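Local coordinates for protein phosphoethanolamine N-methyltransferase 1 (Haemonchus contortus, PDB 4KRG) that probably catalyses the S-adenosylmethionine-dependent N-methylation of phosphoethanolamine on the nematode route to phosphocholine, at residues 136-144 with 249-257; 208-219 with 231-241. One frame throughout, in Å; residues are numbered along the deposited sequence.

Interaction 1: residues 136-144 with 249-257; sequences DREVIEFLL and VDDLLNLFS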
loop_
_atom_site.group_PDB
_atom_site.type_symbol
_atom_site.label_atom_id
_atom_site.label_comp_id
_atom_site.label_asym_id
_atom_site.label_seq_id
_atom_site.Cartn_x
_atom_site.Cartn_y
_atom_site.Cartn_z
ATOM N N ASP A 136 -18.924 -4.623 -1.008
ATOM C CA ASP A 136 -18.499 -3.471 -0.221
ATOM C C ASP A 136 -19.029 -3.518 1.208
ATOM O O ASP A 136 -18.302 -3.212 2.153
ATOM C CB ASP A 136 -18.937 -2.165 -0.893
ATOM C CG ASP A 136 -18.022 -1.751 -2.022
ATOM O OD1 ASP A 136 -17.223 -2.585 -2.490
ATOM O OD2 ASP A 136 -18.110 -0.582 -2.448
ATOM N N ARG A 137 -20.289 -3.906 1.378
ATOM C CA ARG A 137 -20.853 -3.957 2.722
ATOM C C ARG A 137 -20.195 -5.053 3.550
ATOM O O ARG A 137 -19.912 -4.862 4.732
ATOM C CB ARG A 137 -22.370 -4.151 2.702
ATOM C CG ARG A 137 -23.007 -3.824 4.044
ATOM C CD ARG A 137 -24.527 -3.934 4.025
ATOM N NE ARG A 137 -25.109 -3.450 5.276
ATOM C CZ ARG A 137 -25.678 -2.258 5.423
ATOM N NH1 ARG A 137 -25.762 -1.427 4.395
ATOM N NH2 ARG A 137 -26.175 -1.900 6.600
ATOM N N GLU A 138 -19.938 -6.196 2.920
ATOM C CA GLU A 138 -19.277 -7.318 3.584
ATOM C C GLU A 138 -17.837 -7.011 4.001
ATOM O O GLU A 138 -17.390 -7.457 5.060
ATOM C CB GLU A 138 -19.320 -8.562 2.696
ATOM C CG GLU A 138 -20.718 -9.133 2.525
ATOM C CD GLU A 138 -20.823 -10.118 1.373
ATOM O OE1 GLU A 138 -19.875 -10.207 0.559
ATOM O OE2 GLU A 138 -21.859 -10.804 1.279
ATOM N N VAL A 139 -17.112 -6.265 3.167
ATOM C CA VAL A 139 -15.754 -5.843 3.498
ATOM C C VAL A 139 -15.764 -5.046 4.799
ATOM O O VAL A 139 -14.967 -5.301 5.706
ATOM C CB VAL A 139 -15.125 -4.991 2.369
ATOM C CG1 VAL A 139 -13.839 -4.329 2.846
ATOM C CG2 VAL A 139 -14.836 -5.849 1.152
ATOM N N ILE A 140 -16.686 -4.096 4.894
ATOM C CA ILE A 140 -16.812 -3.265 6.083
ATOM C C ILE A 140 -17.195 -4.127 7.286
ATOM O O ILE A 140 -16.607 -4.009 8.363
ATOM C CB ILE A 140 -17.843 -2.141 5.870
ATOM C CG1 ILE A 140 -17.369 -1.211 4.750
ATOM C CG2 ILE A 140 -18.044 -1.358 7.149
ATOM C CD1 ILE A 140 -18.467 -0.384 4.110
ATOM N N GLU A 141 -18.163 -5.015 7.083
ATOM C CA GLU A 141 -18.610 -5.912 8.139
ATOM C C GLU A 141 -17.499 -6.870 8.557
ATOM O O GLU A 141 -17.344 -7.164 9.737
ATOM C CB GLU A 141 -19.872 -6.663 7.703
ATOM C CG GLU A 141 -21.082 -5.745 7.549
ATOM C CD GLU A 141 -22.340 -6.477 7.113
ATOM O OE1 GLU A 141 -23.445 -5.917 7.286
ATOM O OE2 GLU A 141 -22.227 -7.603 6.586
ATOM N N PHE A 142 -16.718 -7.343 7.593
ATOM C CA PHE A 142 -15.572 -8.184 7.911
ATOM C C PHE A 142 -14.570 -7.439 8.778
ATOM O O PHE A 142 -14.037 -7.994 9.736
ATOM C CB PHE A 142 -14.874 -8.695 6.646
ATOM C CG PHE A 142 -13.561 -9.377 6.925
ATOM C CD1 PHE A 142 -13.530 -10.692 7.371
ATOM C CD2 PHE A 142 -12.363 -8.700 6.772
ATOM C CE1 PHE A 142 -12.323 -11.324 7.642
ATOM C CE2 PHE A 142 -11.158 -9.324 7.040
ATOM C CZ PHE A 142 -11.138 -10.640 7.474
ATOM N N LEU A 143 -14.312 -6.179 8.441
ATOM C CA LEU A 143 -13.288 -5.404 9.143
ATOM C C LEU A 143 -13.707 -4.999 10.549
ATOM O O LEU A 143 -12.870 -4.891 11.441
ATOM C CB LEU A 143 -12.878 -4.178 8.330
ATOM C CG LEU A 143 -12.114 -4.501 7.045
ATOM C CD1 LEU A 143 -11.976 -3.262 6.180
ATOM C CD2 LEU A 143 -10.748 -5.096 7.355
ATOM N N LEU A 144 -15.000 -4.772 10.748
ATOM C CA LEU A 144 -15.517 -4.516 12.089
ATOM C C LEU A 144 -15.479 -5.787 12.944
ATOM O O LEU A 144 -15.314 -5.721 14.158
ATOM C CB LEU A 144 -16.931 -3.931 12.033
ATOM C CG LEU A 144 -17.039 -2.493 11.498
ATOM C CD1 LEU A 144 -18.482 -2.101 11.243
ATOM C CD2 LEU A 144 -16.401 -1.510 12.462
ATOM N N VAL A 249 -21.832 1.184 9.836
ATOM C CA VAL A 249 -21.682 0.508 8.549
ATOM C C VAL A 249 -22.243 1.363 7.410
ATOM O O VAL A 249 -21.644 1.453 6.343
ATOM C CB VAL A 249 -22.353 -0.885 8.551
ATOM C CG1 VAL A 249 -22.184 -1.567 7.207
ATOM C CG2 VAL A 249 -21.751 -1.749 9.632
ATOM N N ASP A 250 -23.384 2.000 7.647
ATOM C CA ASP A 250 -23.997 2.859 6.640
ATOM C C ASP A 250 -23.155 4.098 6.332
ATOM O O ASP A 250 -23.048 4.502 5.173
ATOM C CB ASP A 250 -25.408 3.268 7.070
ATOM C CG ASP A 250 -26.394 2.113 7.020
ATOM O OD1 ASP A 250 -26.236 1.226 6.156
ATOM O OD2 ASP A 250 -27.331 2.096 7.842
ATOM N N ASP A 251 -22.563 4.691 7.367
ATOM C CA ASP A 251 -21.705 5.868 7.210
ATOM C C ASP A 251 -20.422 5.524 6.455
ATOM O O ASP A 251 -19.926 6.316 5.659
ATOM C CB ASP A 251 -21.356 6.473 8.580
ATOM C CG ASP A 251 -22.453 7.380 9.129
ATOM O OD1 ASP A 251 -23.558 7.428 8.544
ATOM O OD2 ASP A 251 -22.203 8.047 10.160
ATOM N N LEU A 252 -19.887 4.338 6.717
ATOM C CA LEU A 252 -18.681 3.875 6.047
ATOM C C LEU A 252 -18.989 3.460 4.618
ATOM O O LEU A 252 -18.199 3.705 3.710
ATOM C CB LEU A 252 -18.066 2.702 6.803
ATOM C CG LEU A 252 -17.369 3.052 8.114
ATOM C CD1 LEU A 252 -17.056 1.796 8.917
ATOM C CD2 LEU A 252 -16.100 3.838 7.836
ATOM N N LEU A 253 -20.148 2.841 4.423
ATOM C CA LEU A 253 -20.559 2.348 3.110
ATOM C C LEU A 253 -20.734 3.476 2.097
ATOM O O LEU A 253 -20.299 3.364 0.952
ATOM C CB LEU A 253 -21.839 1.513 3.224
ATOM C CG LEU A 253 -22.251 0.713 1.987
ATOM C CD1 LEU A 253 -21.143 -0.218 1.531
ATOM C CD2 LEU A 253 -23.522 -0.074 2.250
ATOM N N ASN A 254 -21.354 4.568 2.522
ATOM C CA ASN A 254 -21.489 5.737 1.662
ATOM C C ASN A 254 -20.143 6.200 1.132
ATOM O O ASN A 254 -19.991 6.488 -0.053
ATOM C CB ASN A 254 -22.135 6.889 2.421
ATOM C CG ASN A 254 -22.222 8.150 1.589
ATOM O OD1 ASN A 254 -22.562 8.103 0.405
ATOM N ND2 ASN A 254 -21.896 9.284 2.198
ATOM N N LEU A 255 -19.165 6.269 2.023
ATOM C CA LEU A 255 -17.836 6.709 1.645
ATOM C C LEU A 255 -17.145 5.708 0.726
ATOM O O LEU A 255 -16.632 6.068 -0.332
ATOM C CB LEU A 255 -16.998 6.954 2.894
ATOM C CG LEU A 255 -17.518 8.064 3.800
ATOM C CD1 LEU A 255 -16.700 8.132 5.059
ATOM C CD2 LEU A 255 -17.462 9.392 3.078
ATOM N N PHE A 256 -17.144 4.447 1.139
ATOM C CA PHE A 256 -16.400 3.396 0.461
ATOM C C PHE A 256 -16.981 3.099 -0.922
ATOM O O PHE A 256 -16.242 2.808 -1.858
ATOM C CB PHE A 256 -16.400 2.141 1.349
ATOM C CG PHE A 256 -15.464 1.046 0.902
ATOM C CD1 PHE A 256 -14.120 1.298 0.666
ATOM C CD2 PHE A 256 -15.926 -0.257 0.775
ATOM C CE1 PHE A 256 -13.264 0.267 0.281
ATOM C CE2 PHE A 256 -15.080 -1.285 0.393
ATOM C CZ PHE A 256 -13.747 -1.023 0.144
ATOM N N SER A 257 -18.301 3.194 -1.052
ATOM C CA SER A 257 -18.987 2.793 -2.285
ATOM C C SER A 257 -19.192 3.916 -3.292
ATOM O O SER A 257 -19.197 3.675 -4.499
ATOM C CB SER A 257 -20.351 2.167 -1.971
ATOM O OG SER A 257 -20.220 0.829 -1.537
HETATM O O HOH W 1 -15.780 0.422 -3.289
#
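Ile-140 holds CG1 beside its backbone N (chi1 -63°), and an extended chi2 carries CD1 on to the turn of Leu-253 while CG2 reaches Leu-252; Arg-137 keeps CG trans to its N (chi1 -164°) and runs extended along the exposed side to Asp-250. The motif is a helix pair with knobs-into-holes packing in a Rossmann-like methyltransferase fold: helix 136-149, which follows strand 122-126 and precedes strand 154-161, is covered by helix 249-271, the two short axes passing 9.8 Å apart at 129°. Ile-140 is one knob, set among Val-249, Leu-252, Leu-253 and Phe-256; its CD1 comes to 3.6 Å from Leu-253 CA, close against the backbone. Val-249 is in turn a knob among Arg-137, Ile-140, Glu-141 and Leu-144, with its CG2 3.7 Å from Leu-144 CD1 and its CG1 over one face of the Arg-137 guanidinium. That group takes Asp-250 end-on with both terminal nitrogens converging on a single oxygen: NH1 and NH2 each lie 3.2 Å from Asp-250 OD1, the bonds clearly bent and the carboxylate plane steeply inclined to the guanidinium. Glu-141, one turn along from Arg-137, extends this exposed ion pair into a network. Deeper in, Phe-256 packs against Asp-136, Val-139 and Ile-140, with Leu-191 of helix 189-198 also touching its side chain. Asp-136 binds with both oxygens, OD1 in a salt bridge to Arg-187, and this probably keeps it ionised. Ser-257 OG donates to the anti lone pair of Asp-136 OD2 at 2.7 Å, and water 1 gives a second hydrogen bond to the same OD2 and another to Phe-256 O at 2.8 Å.

Interaction 2: residues 208-219 with 231-241; sequences MWKFDVQWSCSV and QVHWLTKKVPA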
loop_
_atom_site.group_PDB
_atom_site.type_symbol
_atom_site.label_atom_id
_atom_site.label_comp_id
_atom_site.label_asym_id
_atom_site.label_seq_id
_atom_site.Cartn_x
_atom_site.Cartn_y
_atom_site.Cartn_z
HETATM N N MSE A 208 -13.062 2.870 22.465
HETATM C CA MSE A 208 -12.980 3.174 21.041
HETATM C C MSE A 208 -11.662 2.695 20.444
HETATM O O MSE A 208 -10.619 2.748 21.093
HETATM C CB MSE A 208 -13.130 4.678 20.797
HETATM C CG MSE A 208 -13.498 5.048 19.364
HETATM SE SE MSE A 208 -15.279 4.415 18.881
HETATM C CE MSE A 208 -16.171 5.048 20.471
ATOM N N TRP A 209 -11.713 2.235 19.199
ATOM C CA TRP A 209 -10.516 1.776 18.517
ATOM C C TRP A 209 -10.434 2.313 17.101
ATOM O O TRP A 209 -11.446 2.647 16.493
ATOM C CB TRP A 209 -10.469 0.253 18.507
ATOM C CG TRP A 209 -10.493 -0.306 19.885
ATOM C CD1 TRP A 209 -11.587 -0.702 20.592
ATOM C CD2 TRP A 209 -9.364 -0.498 20.729
ATOM N NE1 TRP A 209 -11.207 -1.143 21.834
ATOM C CE2 TRP A 209 -9.845 -1.034 21.947
ATOM C CE3 TRP A 209 -7.992 -0.290 20.590
ATOM C CZ2 TRP A 209 -8.998 -1.351 23.005
ATOM C CZ3 TRP A 209 -7.155 -0.603 21.634
ATOM C CH2 TRP A 209 -7.659 -1.129 22.829
ATOM N N LYS A 210 -9.213 2.410 16.592
ATOM C CA LYS A 210 -8.991 2.735 15.197
ATOM C C LYS A 210 -7.871 1.866 14.669
ATOM O O LYS A 210 -7.174 1.197 15.433
ATOM C CB LYS A 210 -8.649 4.214 15.011
ATOM C CG LYS A 210 -7.355 4.660 15.661
ATOM C CD LYS A 210 -7.186 6.162 15.477
ATOM C CE LYS A 210 -6.026 6.694 16.294
ATOM N NZ LYS A 210 -5.884 8.160 16.110
ATOM N N PHE A 211 -7.712 1.874 13.355
ATOM C CA PHE A 211 -6.656 1.133 12.702
ATOM C C PHE A 211 -5.505 2.072 12.386
ATOM O O PHE A 211 -5.724 3.179 11.897
ATOM C CB PHE A 211 -7.200 0.520 11.416
ATOM C CG PHE A 211 -7.908 -0.795 11.618
ATOM C CD1 PHE A 211 -7.385 -1.759 12.467
ATOM C CD2 PHE A 211 -9.094 -1.065 10.959
ATOM C CE1 PHE A 211 -8.028 -2.971 12.649
ATOM C CE2 PHE A 211 -9.741 -2.272 11.133
ATOM C CZ PHE A 211 -9.212 -3.226 11.978
ATOM N N ASP A 212 -4.285 1.641 12.689
ATOM C CA ASP A 212 -3.091 2.358 12.268
ATOM C C ASP A 212 -2.498 1.594 11.088
ATOM O O ASP A 212 -1.831 0.568 11.283
ATOM C CB ASP A 212 -2.086 2.453 13.420
ATOM C CG ASP A 212 -0.779 3.112 13.011
ATOM O OD1 ASP A 212 -0.741 3.795 11.969
ATOM O OD2 ASP A 212 0.221 2.958 13.741
ATOM N N VAL A 213 -2.767 2.073 9.869
ATOM C CA VAL A 213 -2.253 1.427 8.670
ATOM C C VAL A 213 -0.769 1.722 8.546
ATOM O O VAL A 213 -0.374 2.835 8.206
ATOM C CB VAL A 213 -2.974 1.886 7.405
ATOM C CG1 VAL A 213 -2.516 1.060 6.228
ATOM C CG2 VAL A 213 -4.463 1.738 7.577
ATOM N N GLN A 214 0.052 0.715 8.820
ATOM C CA GLN A 214 1.480 0.933 8.954
ATOM C C GLN A 214 2.165 1.218 7.619
ATOM O O GLN A 214 3.159 1.943 7.564
ATOM C CB GLN A 214 2.129 -0.250 9.669
ATOM C CG GLN A 214 1.598 -0.443 11.085
ATOM C CD GLN A 214 2.684 -0.807 12.082
ATOM O OE1 GLN A 214 3.659 -1.476 11.740
ATOM N NE2 GLN A 214 2.516 -0.373 13.323
ATOM N N TRP A 215 1.626 0.643 6.550
ATOM C CA TRP A 215 2.183 0.827 5.220
ATOM C C TRP A 215 1.268 0.290 4.153
ATOM O O TRP A 215 0.358 -0.491 4.437
ATOM C CB TRP A 215 3.554 0.154 5.077
ATOM C CG TRP A 215 3.721 -1.206 5.715
ATOM C CD1 TRP A 215 4.279 -1.455 6.922
ATOM C CD2 TRP A 215 3.390 -2.492 5.151
ATOM N NE1 TRP A 215 4.305 -2.805 7.168
ATOM C CE2 TRP A 215 3.772 -3.463 6.099
ATOM C CE3 TRP A 215 2.814 -2.909 3.951
ATOM C CZ2 TRP A 215 3.591 -4.832 5.881
ATOM C CZ3 TRP A 215 2.626 -4.269 3.737
ATOM C CH2 TRP A 215 3.017 -5.214 4.702
ATOM N N SER A 216 1.521 0.737 2.927
ATOM C CA SER A 216 0.964 0.131 1.730
ATOM C C SER A 216 2.131 -0.162 0.791
ATOM O O SER A 216 2.925 0.726 0.484
ATOM C CB SER A 216 -0.011 1.088 1.054
ATOM O OG SER A 216 -0.664 0.462 -0.035
ATOM N N CYS A 217 2.236 -1.402 0.331
ATOM C CA CYS A 217 3.366 -1.810 -0.492
ATOM C C CYS A 217 2.880 -2.710 -1.604
ATOM O O CYS A 217 1.862 -3.370 -1.461
ATOM C CB CYS A 217 4.384 -2.579 0.348
ATOM S SG CYS A 217 5.238 -1.623 1.613
ATOM N N SER A 218 3.619 -2.728 -2.704
ATOM C CA SER A 218 3.353 -3.628 -3.819
ATOM C C SER A 218 4.141 -4.906 -3.579
ATOM O O SER A 218 5.304 -4.860 -3.179
ATOM C CB SER A 218 3.831 -3.007 -5.131
ATOM O OG SER A 218 3.203 -1.776 -5.403
ATOM N N VAL A 219 3.521 -6.048 -3.832
ATOM C CA VAL A 219 4.187 -7.326 -3.626
ATOM C C VAL A 219 5.327 -7.461 -4.632
ATOM O O VAL A 219 5.086 -7.440 -5.843
ATOM C CB VAL A 219 3.189 -8.475 -3.806
ATOM C CG1 VAL A 219 3.885 -9.821 -3.651
ATOM C CG2 VAL A 219 2.044 -8.336 -2.817
ATOM N N GLN A 231 -0.628 -5.367 -6.980
ATOM C CA GLN A 231 -0.815 -6.368 -5.940
ATOM C C GLN A 231 -0.390 -5.700 -4.651
ATOM O O GLN A 231 0.800 -5.624 -4.340
ATOM C CB GLN A 231 0.051 -7.587 -6.211
ATOM C CG GLN A 231 -0.410 -8.370 -7.420
ATOM C CD GLN A 231 -1.745 -9.023 -7.182
ATOM O OE1 GLN A 231 -1.861 -9.915 -6.344
ATOM N NE2 GLN A 231 -2.771 -8.569 -7.898
ATOM N N VAL A 232 -1.366 -5.191 -3.911
ATOM C CA VAL A 232 -1.074 -4.288 -2.814
ATOM C C VAL A 232 -1.437 -4.925 -1.484
ATOM O O VAL A 232 -2.488 -5.557 -1.342
ATOM C CB VAL A 232 -1.797 -2.927 -2.988
ATOM C CG1 VAL A 232 -1.316 -1.922 -1.944
ATOM C CG2 VAL A 232 -1.563 -2.363 -4.398
ATOM N N HIS A 233 -0.545 -4.778 -0.510
ATOM C CA HIS A 233 -0.818 -5.283 0.829
ATOM C C HIS A 233 -0.502 -4.270 1.923
ATOM O O HIS A 233 0.226 -3.295 1.702
ATOM C CB HIS A 233 -0.173 -6.656 1.082
ATOM C CG HIS A 233 1.325 -6.645 1.167
ATOM N ND1 HIS A 233 2.011 -7.414 2.087
ATOM C CD2 HIS A 233 2.265 -6.017 0.430
ATOM C CE1 HIS A 233 3.310 -7.244 1.919
ATOM N NE2 HIS A 233 3.491 -6.393 0.919
ATOM N N TRP A 234 -1.094 -4.499 3.092
ATOM C CA TRP A 234 -1.058 -3.555 4.197
ATOM C C TRP A 234 -0.957 -4.313 5.502
ATOM O O TRP A 234 -1.614 -5.335 5.679
ATOM C CB TRP A 234 -2.352 -2.735 4.242
ATOM C CG TRP A 234 -2.745 -2.112 2.944
ATOM C CD1 TRP A 234 -2.373 -0.886 2.478
ATOM C CD2 TRP A 234 -3.598 -2.685 1.948
ATOM N NE1 TRP A 234 -2.933 -0.664 1.250
ATOM C CE2 TRP A 234 -3.688 -1.746 0.899
ATOM C CE3 TRP A 234 -4.282 -3.896 1.830
ATOM C CZ2 TRP A 234 -4.442 -1.991 -0.250
ATOM C CZ3 TRP A 234 -5.026 -4.136 0.686
ATOM C CH2 TRP A 234 -5.102 -3.186 -0.335
ATOM N N LEU A 235 -0.142 -3.806 6.416
ATOM C CA LEU A 235 -0.155 -4.288 7.791
ATOM C C LEU A 235 -0.757 -3.181 8.642
ATOM O O LEU A 235 -0.331 -2.026 8.574
ATOM C CB LEU A 235 1.251 -4.629 8.278
ATOM C CG LEU A 235 1.327 -5.269 9.667
ATOM C CD1 LEU A 235 0.569 -6.579 9.694
ATOM C CD2 LEU A 235 2.780 -5.495 10.054
ATOM N N THR A 236 -1.752 -3.545 9.437
ATOM C CA THR A 236 -2.591 -2.584 10.132
ATOM C C THR A 236 -2.763 -2.982 11.600
ATOM O O THR A 236 -3.032 -4.143 11.911
ATOM C CB THR A 236 -3.951 -2.497 9.431
ATOM O OG1 THR A 236 -3.755 -2.048 8.085
ATOM C CG2 THR A 236 -4.856 -1.539 10.136
ATOM N N LYS A 237 -2.608 -2.013 12.496
ATOM C CA LYS A 237 -2.587 -2.270 13.929
ATOM C C LYS A 237 -3.820 -1.688 14.624
ATOM O O LYS A 237 -4.237 -0.570 14.318
ATOM C CB LYS A 237 -1.315 -1.669 14.537
ATOM C CG LYS A 237 -1.013 -2.137 15.950
ATOM C CD LYS A 237 0.233 -1.458 16.505
ATOM C CE LYS A 237 0.570 -1.973 17.891
ATOM N NZ LYS A 237 1.740 -1.245 18.450
ATOM N N LYS A 238 -4.395 -2.446 15.559
ATOM C CA LYS A 238 -5.528 -1.984 16.360
ATOM C C LYS A 238 -5.019 -1.146 17.525
ATOM O O LYS A 238 -4.309 -1.646 18.394
ATOM C CB LYS A 238 -6.333 -3.174 16.889
ATOM C CG LYS A 238 -7.373 -2.827 17.933
ATOM C CD LYS A 238 -8.091 -4.077 18.408
ATOM C CE LYS A 238 -9.054 -3.775 19.542
ATOM N NZ LYS A 238 -9.820 -4.997 19.920
ATOM N N VAL A 239 -5.376 0.134 17.531
ATOM C CA VAL A 239 -4.869 1.074 18.523
ATOM C C VAL A 239 -6.006 1.933 19.075
ATOM O O VAL A 239 -7.043 2.075 18.437
ATOM C CB VAL A 239 -3.775 1.985 17.919
ATOM C CG1 VAL A 239 -2.589 1.162 17.439
ATOM C CG2 VAL A 239 -4.350 2.798 16.782
ATOM N N PRO A 240 -5.815 2.507 20.269
ATOM C CA PRO A 240 -6.907 3.279 20.870
ATOM C C PRO A 240 -7.234 4.552 20.088
ATOM O O PRO A 240 -6.331 5.194 19.557
ATOM C CB PRO A 240 -6.355 3.647 22.249
ATOM C CG PRO A 240 -5.261 2.643 22.510
ATOM C CD PRO A 240 -4.658 2.391 21.175
ATOM N N ALA A 241 -8.514 4.899 20.015
ATOM C CA ALA A 241 -8.941 6.164 19.433
ATOM C C ALA A 241 -9.707 6.966 20.481
ATOM O O ALA A 241 -10.929 7.098 20.393
ATOM C CB ALA A 241 -9.809 5.924 18.222
HETATM O O HOH W 2 3.902 -0.935 16.193
#
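Gln-231 opens the pairing of two antiparallel strands, its O accepting from Val-219 N at 2.8 Å; its side chain comes within about 4 Å of the bound phosphoethanolamine (nearest atoms), and its amide is hydrogen-bonded by Arg-159, Trp-129 and Ser-161. His-233 and Cys-217 exchange two backbone bonds. The edge of Trp-215 meets the His-233 ring face in a T-shaped stack (centroids 4.7 Å apart, planes at 71°), and both side chains leave the backbone between N and carbonyl carbon to reach it; His-233 ND1 bonds His-157. At Leu-235 the register slips by one residue, consistent with a beta bulge at Gln-214, whose backbone is helical. Gln-214 N still bonds Leu-235 O, but Leu-235 N and Trp-215 O are buried without a partner. One face of the Trp-215 ring lies over Leu-235 N, with CZ2 3.4 Å from Leu-235 CB. Thr-236, a non-hydrogen-bonded pair with Val-213, presses CG2 on Phe-211 CB at 3.4 Å. Lys-237 is bonded both ways to Asp-212, while water 2 links its NZ to Gln-214 NE2. Lys-238 lays its extended chain over the Trp-209 face, a CH-pi contact by CE and a cation-pi contact by NZ, 4.5 Å from the five-membered-ring centroid; NZ also bonds Leu-150 O and Met-147 O. Val-239 and Lys-210 are a hydrogen-bonded pair with two nearly straight bonds, and Ala-241 N closes the ladder on O of selenomethionine Met-208 at 3.2 Å. Strand 231-240 thus lies between strands 208-218 and 154-161, with helix 189-198 against Val-213 and Trp-234 and helix 38-50 against Val-219 and His-233.

In the fold
Interaction 2 is the more buried of the two: it lies deep in the chain and is built on a backbone ladder, with rings and aliphatic chains packed on both faces. Interaction 1 sits farther out and joins two helices mainly through side chains, apolar in the middle, with an ion pair on its exposed side and a serine-carboxylate-water group at one end. Strand 231-240 leads into helix 249-271, and interaction 2, its strands joined through helix 220-226, is nested inside the loop closed by interaction 1. The contacts touch where Leu-143 O lies 4.1 Å from Phe-211 CZ. Helix 189-198 serves both, packing against Val-139 and Phe-256 in one and Val-213 and Trp-234 in the other.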